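Local atomic coordinates of ochratoxinase (PDB entry 4C65), a protein that hydrolyses the amide bond of the mycotoxin ochratoxin A, releasing phenylalanine, as a zinc-dependent carboxypeptidase of the amidohydrolase superfamily. Residues A[256-269]-A[273-287]. Numbering follows the deposited sequence. Where two conformers were deposited one is given.
Sequences IKAGCKSLEHVSYA and VWELMKEKGILYVAT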
# COMPACT_ATOMS: atom_id res chain seq x y z
N ILE A 256 18.59 18.36 28.87
CA ILE A 256 19.31 18.03 30.10
C ILE A 256 18.45 17.19 31.05
O ILE A 256 18.86 16.14 31.51
CB ILE A 256 19.78 19.32 30.81
CG1 ILE A 256 20.91 19.96 29.99
CG2 ILE A 256 20.21 19.03 32.25
CD1 ILE A 256 21.38 21.30 30.51
N LYS A 257 17.23 17.65 31.29
CA LYS A 257 16.24 16.92 32.07
C LYS A 257 16.02 15.49 31.57
O LYS A 257 15.95 14.58 32.37
CB LYS A 257 14.94 17.68 32.00
CG LYS A 257 13.91 17.39 33.04
CD LYS A 257 12.63 18.18 32.75
CE LYS A 257 11.34 17.67 33.41
NZ LYS A 257 11.57 16.84 34.63
N ALA A 258 15.95 15.30 30.26
CA ALA A 258 15.72 13.98 29.66
C ALA A 258 16.88 13.01 29.84
O ALA A 258 16.67 11.80 29.84
CB ALA A 258 15.42 14.12 28.18
N GLY A 259 18.10 13.54 30.00
CA GLY A 259 19.27 12.72 30.25
C GLY A 259 20.30 12.73 29.14
O GLY A 259 21.21 11.90 29.14
N CYS A 260 20.18 13.65 28.19
CA CYS A 260 21.16 13.79 27.12
C CYS A 260 22.52 14.14 27.73
O CYS A 260 22.58 14.84 28.72
CB CYS A 260 20.74 14.87 26.13
SG CYS A 260 19.21 14.52 25.27
N LYS A 261 23.59 13.61 27.15
CA LYS A 261 24.92 13.73 27.71
C LYS A 261 25.84 14.55 26.85
O LYS A 261 26.97 14.79 27.22
CB LYS A 261 25.50 12.36 28.00
CG LYS A 261 24.79 11.63 29.12
CD LYS A 261 24.91 12.34 30.46
CE LYS A 261 25.63 11.49 31.48
NZ LYS A 261 26.94 12.07 31.92
N SER A 262 25.35 15.00 25.71
CA SER A 262 26.13 15.86 24.84
C SER A 262 25.19 16.88 24.22
O SER A 262 24.09 16.53 23.79
CB SER A 262 26.83 15.01 23.78
OG SER A 262 27.52 15.80 22.82
N LEU A 263 25.57 18.14 24.20
CA LEU A 263 24.73 19.17 23.62
C LEU A 263 25.50 19.87 22.55
O LEU A 263 26.69 20.20 22.74
CB LEU A 263 24.28 20.18 24.67
CG LEU A 263 23.52 19.59 25.84
CD1 LEU A 263 23.25 20.69 26.86
CD2 LEU A 263 22.23 18.93 25.39
N GLU A 264 24.82 20.17 21.44
CA GLU A 264 25.44 20.86 20.33
C GLU A 264 24.94 22.30 20.20
O GLU A 264 23.75 22.55 20.43
CB GLU A 264 25.22 20.07 19.05
CG GLU A 264 25.12 18.59 19.26
CD GLU A 264 26.51 18.08 19.63
OE1 GLU A 264 27.46 18.39 18.86
OE2 GLU A 264 26.67 17.38 20.66
N HIS A 265 25.83 23.19 19.80
CA HIS A 265 25.56 24.60 19.62
C HIS A 265 25.38 25.30 20.96
O HIS A 265 26.16 26.19 21.31
CB HIS A 265 24.34 24.84 18.70
CG HIS A 265 24.28 23.91 17.54
ND1 HIS A 265 25.28 23.83 16.59
CD2 HIS A 265 23.36 22.98 17.19
CE1 HIS A 265 24.98 22.89 15.71
NE2 HIS A 265 23.81 22.37 16.05
N VAL A 266 24.32 24.92 21.67
CA VAL A 266 24.06 25.38 23.02
C VAL A 266 24.06 26.90 23.10
O VAL A 266 24.48 27.47 24.11
CB VAL A 266 25.05 24.80 24.04
CG1 VAL A 266 24.30 24.42 25.31
CG2 VAL A 266 25.75 23.56 23.52
N SER A 267 23.50 27.53 22.09
CA SER A 267 23.60 28.98 21.89
C SER A 267 23.11 29.87 23.04
O SER A 267 23.57 31.00 23.16
CB SER A 267 22.89 29.37 20.59
OG SER A 267 23.41 28.63 19.51
N TYR A 268 22.15 29.40 23.84
CA TYR A 268 21.62 30.23 24.93
C TYR A 268 21.95 29.65 26.30
O TYR A 268 21.21 29.84 27.26
CB TYR A 268 20.09 30.46 24.73
CG TYR A 268 19.81 31.40 23.60
CD1 TYR A 268 19.75 32.78 23.81
CD2 TYR A 268 19.64 30.93 22.32
CE1 TYR A 268 19.52 33.66 22.76
CE2 TYR A 268 19.43 31.79 21.27
CZ TYR A 268 19.37 33.15 21.49
OH TYR A 268 19.15 33.98 20.43
N ALA A 269 23.05 28.92 26.38
CA ALA A 269 23.56 28.46 27.66
C ALA A 269 23.92 29.65 28.51
O ALA A 269 24.61 30.55 28.05
CB ALA A 269 24.76 27.57 27.47
N VAL A 273 22.69 26.75 33.03
CA VAL A 273 23.06 25.65 32.13
C VAL A 273 24.49 25.13 32.39
O VAL A 273 24.70 23.92 32.46
CB VAL A 273 22.99 26.10 30.66
CG1 VAL A 273 23.48 25.01 29.73
CG2 VAL A 273 21.56 26.48 30.29
N TRP A 274 25.45 26.03 32.53
CA TRP A 274 26.84 25.63 32.75
C TRP A 274 26.96 24.78 34.01
O TRP A 274 27.56 23.70 33.99
CB TRP A 274 27.78 26.84 32.85
CG TRP A 274 27.65 27.82 31.70
CD1 TRP A 274 27.41 27.52 30.40
CD2 TRP A 274 27.79 29.25 31.77
NE1 TRP A 274 27.38 28.67 29.65
CE2 TRP A 274 27.60 29.75 30.47
CE3 TRP A 274 28.02 30.15 32.81
CZ2 TRP A 274 27.63 31.11 30.18
CZ3 TRP A 274 28.08 31.52 32.52
CH2 TRP A 274 27.89 31.98 31.21
N GLU A 275 26.35 25.24 35.10
CA GLU A 275 26.37 24.50 36.36
C GLU A 275 25.72 23.13 36.23
O GLU A 275 26.26 22.14 36.72
CB GLU A 275 25.67 25.29 37.47
CG GLU A 275 26.47 26.50 37.92
CD GLU A 275 27.93 26.16 38.14
OE1 GLU A 275 28.20 25.20 38.91
OE2 GLU A 275 28.82 26.81 37.52
N LEU A 276 24.55 23.07 35.58
CA LEU A 276 23.88 21.81 35.35
C LEU A 276 24.76 20.86 34.55
O LEU A 276 24.79 19.65 34.83
CB LEU A 276 22.54 21.98 34.62
CG LEU A 276 21.34 22.31 35.51
CD1 LEU A 276 20.13 22.66 34.64
CD2 LEU A 276 20.99 21.15 36.42
N MET A 277 25.42 21.37 33.52
CA MET A 277 26.22 20.53 32.65
C MET A 277 27.44 19.97 33.38
O MET A 277 27.86 18.84 33.14
CB MET A 277 26.65 21.30 31.41
CG MET A 277 25.50 21.55 30.43
SD MET A 277 26.02 22.53 29.02
CE MET A 277 26.82 21.25 28.03
N LYS A 278 28.01 20.78 34.28
CA LYS A 278 29.11 20.33 35.14
C LYS A 278 28.64 19.27 36.11
O LYS A 278 29.27 18.24 36.24
CB LYS A 278 29.68 21.50 35.92
CG LYS A 278 30.66 22.34 35.12
CD LYS A 278 31.51 23.20 36.03
CE LYS A 278 30.72 24.40 36.54
NZ LYS A 278 31.38 24.98 37.76
N GLU A 279 27.52 19.55 36.76
CA GLU A 279 26.89 18.68 37.75
C GLU A 279 26.61 17.30 37.18
O GLU A 279 26.91 16.29 37.78
CB GLU A 279 25.56 19.30 38.21
CG GLU A 279 25.48 19.85 39.62
CD GLU A 279 24.21 20.71 39.77
OE1 GLU A 279 23.14 20.12 39.43
OE2 GLU A 279 24.27 21.92 40.17
N LYS A 280 26.04 17.27 35.98
CA LYS A 280 25.60 16.02 35.37
C LYS A 280 26.59 15.42 34.37
O LYS A 280 26.32 14.36 33.81
CB LYS A 280 24.27 16.25 34.69
CG LYS A 280 23.14 16.60 35.65
CD LYS A 280 21.88 16.95 34.86
CE LYS A 280 20.69 17.16 35.77
NZ LYS A 280 20.26 15.93 36.47
N GLY A 281 27.71 16.09 34.13
CA GLY A 281 28.74 15.55 33.24
C GLY A 281 28.28 15.55 31.79
O GLY A 281 28.36 14.53 31.11
N ILE A 282 27.79 16.69 31.34
CA ILE A 282 27.27 16.83 30.01
C ILE A 282 28.28 17.57 29.15
O ILE A 282 28.78 18.61 29.55
CB ILE A 282 25.94 17.57 30.01
CG1 ILE A 282 24.95 16.87 30.97
CG2 ILE A 282 25.36 17.64 28.59
CD1 ILE A 282 23.62 17.58 31.16
N LEU A 283 28.55 17.03 27.96
CA LEU A 283 29.56 17.58 27.08
C LEU A 283 29.00 18.77 26.30
O LEU A 283 27.86 18.73 25.84
CB LEU A 283 30.06 16.52 26.12
CG LEU A 283 31.27 16.88 25.27
CD1 LEU A 283 32.50 17.08 26.14
CD2 LEU A 283 31.52 15.77 24.28
N TYR A 284 29.84 19.81 26.14
CA TYR A 284 29.52 21.01 25.40
C TYR A 284 30.28 21.01 24.08
O TYR A 284 31.51 21.03 24.07
CB TYR A 284 29.92 22.24 26.21
CG TYR A 284 29.32 23.59 25.79
CD1 TYR A 284 29.70 24.21 24.61
CD2 TYR A 284 28.45 24.28 26.63
CE1 TYR A 284 29.19 25.46 24.25
CE2 TYR A 284 27.93 25.52 26.29
CZ TYR A 284 28.30 26.11 25.10
OH TYR A 284 27.78 27.35 24.76
N VAL A 285 29.54 21.02 22.97
CA VAL A 285 30.12 21.10 21.65
C VAL A 285 29.55 22.31 20.95
O VAL A 285 28.42 22.30 20.46
CB VAL A 285 29.81 19.83 20.85
CG1 VAL A 285 30.46 19.89 19.48
CG2 VAL A 285 30.28 18.61 21.63
N ALA A 286 30.36 23.36 20.85
CA ALA A 286 29.87 24.67 20.42
C ALA A 286 29.54 24.78 18.92
O ALA A 286 28.59 25.45 18.55
CB ALA A 286 30.87 25.75 20.83
N THR A 287 30.32 24.10 18.08
CA THR A 287 30.29 24.26 16.61
C THR A 287 30.30 25.73 16.19
O THR A 287 29.44 26.19 15.46
CB THR A 287 29.12 23.51 15.93
OG1 THR A 287 27.87 24.12 16.26
CG2 THR A 287 29.07 22.06 16.38
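Val266 lies over one face of the Tyr284 ring, its CG2 a CH-pi partner 3.8 Å from the centroid and only 6° off the normal, while the Ala269 methyl comes to the ring's edge. With CG anti to the backbone N (chi1 -164°), the tyrosine reaches this loop from strand 283-285. The imidazole of His265 carries Glu264 CB over one face, towards the rim; near its edge, Thr287 OG1 receives ND1-H at 2.6 Å, the bond bent and tilted somewhat from the ring plane. The same hydroxyl donates to Ala286 O, the carbonyl just before it, which helps to orient it.

Both rings belong to a beta-alpha-beta unit of the TIM barrel: strands 262-263 and 283-285 pair in parallel, and helix 271-280 is the crossover. Lys261 O takes Leu283 N at 2.8 Å; Leu263 then bonds through N to Leu283 O and through O to Val285 N, and His265 N continues the ladder to Val285 O. Ile256, from helix 249-258, is a knob among Val273, Leu276, Met277 and Lys280, and Leu263 CD1 meets Met277 CE at 3.8 Å. Lys261, its chain folded back, gives NZ to both Lys280 O and Gly281 O (3.0 Å each), gripping the Schellman end of helix 271-280.

Glu264 lies alongside Val285; in one of its two conformers OE2 is bonded by Ser262, Ser243 and Arg113, and OE1 by ND1 of His69, a first-zinc ligand. His265 binds the second zinc. Its Thr287 bond should help fix the ring's rotation, probably leaving NE2 for the metal: second-shell residues position first-shell ligands.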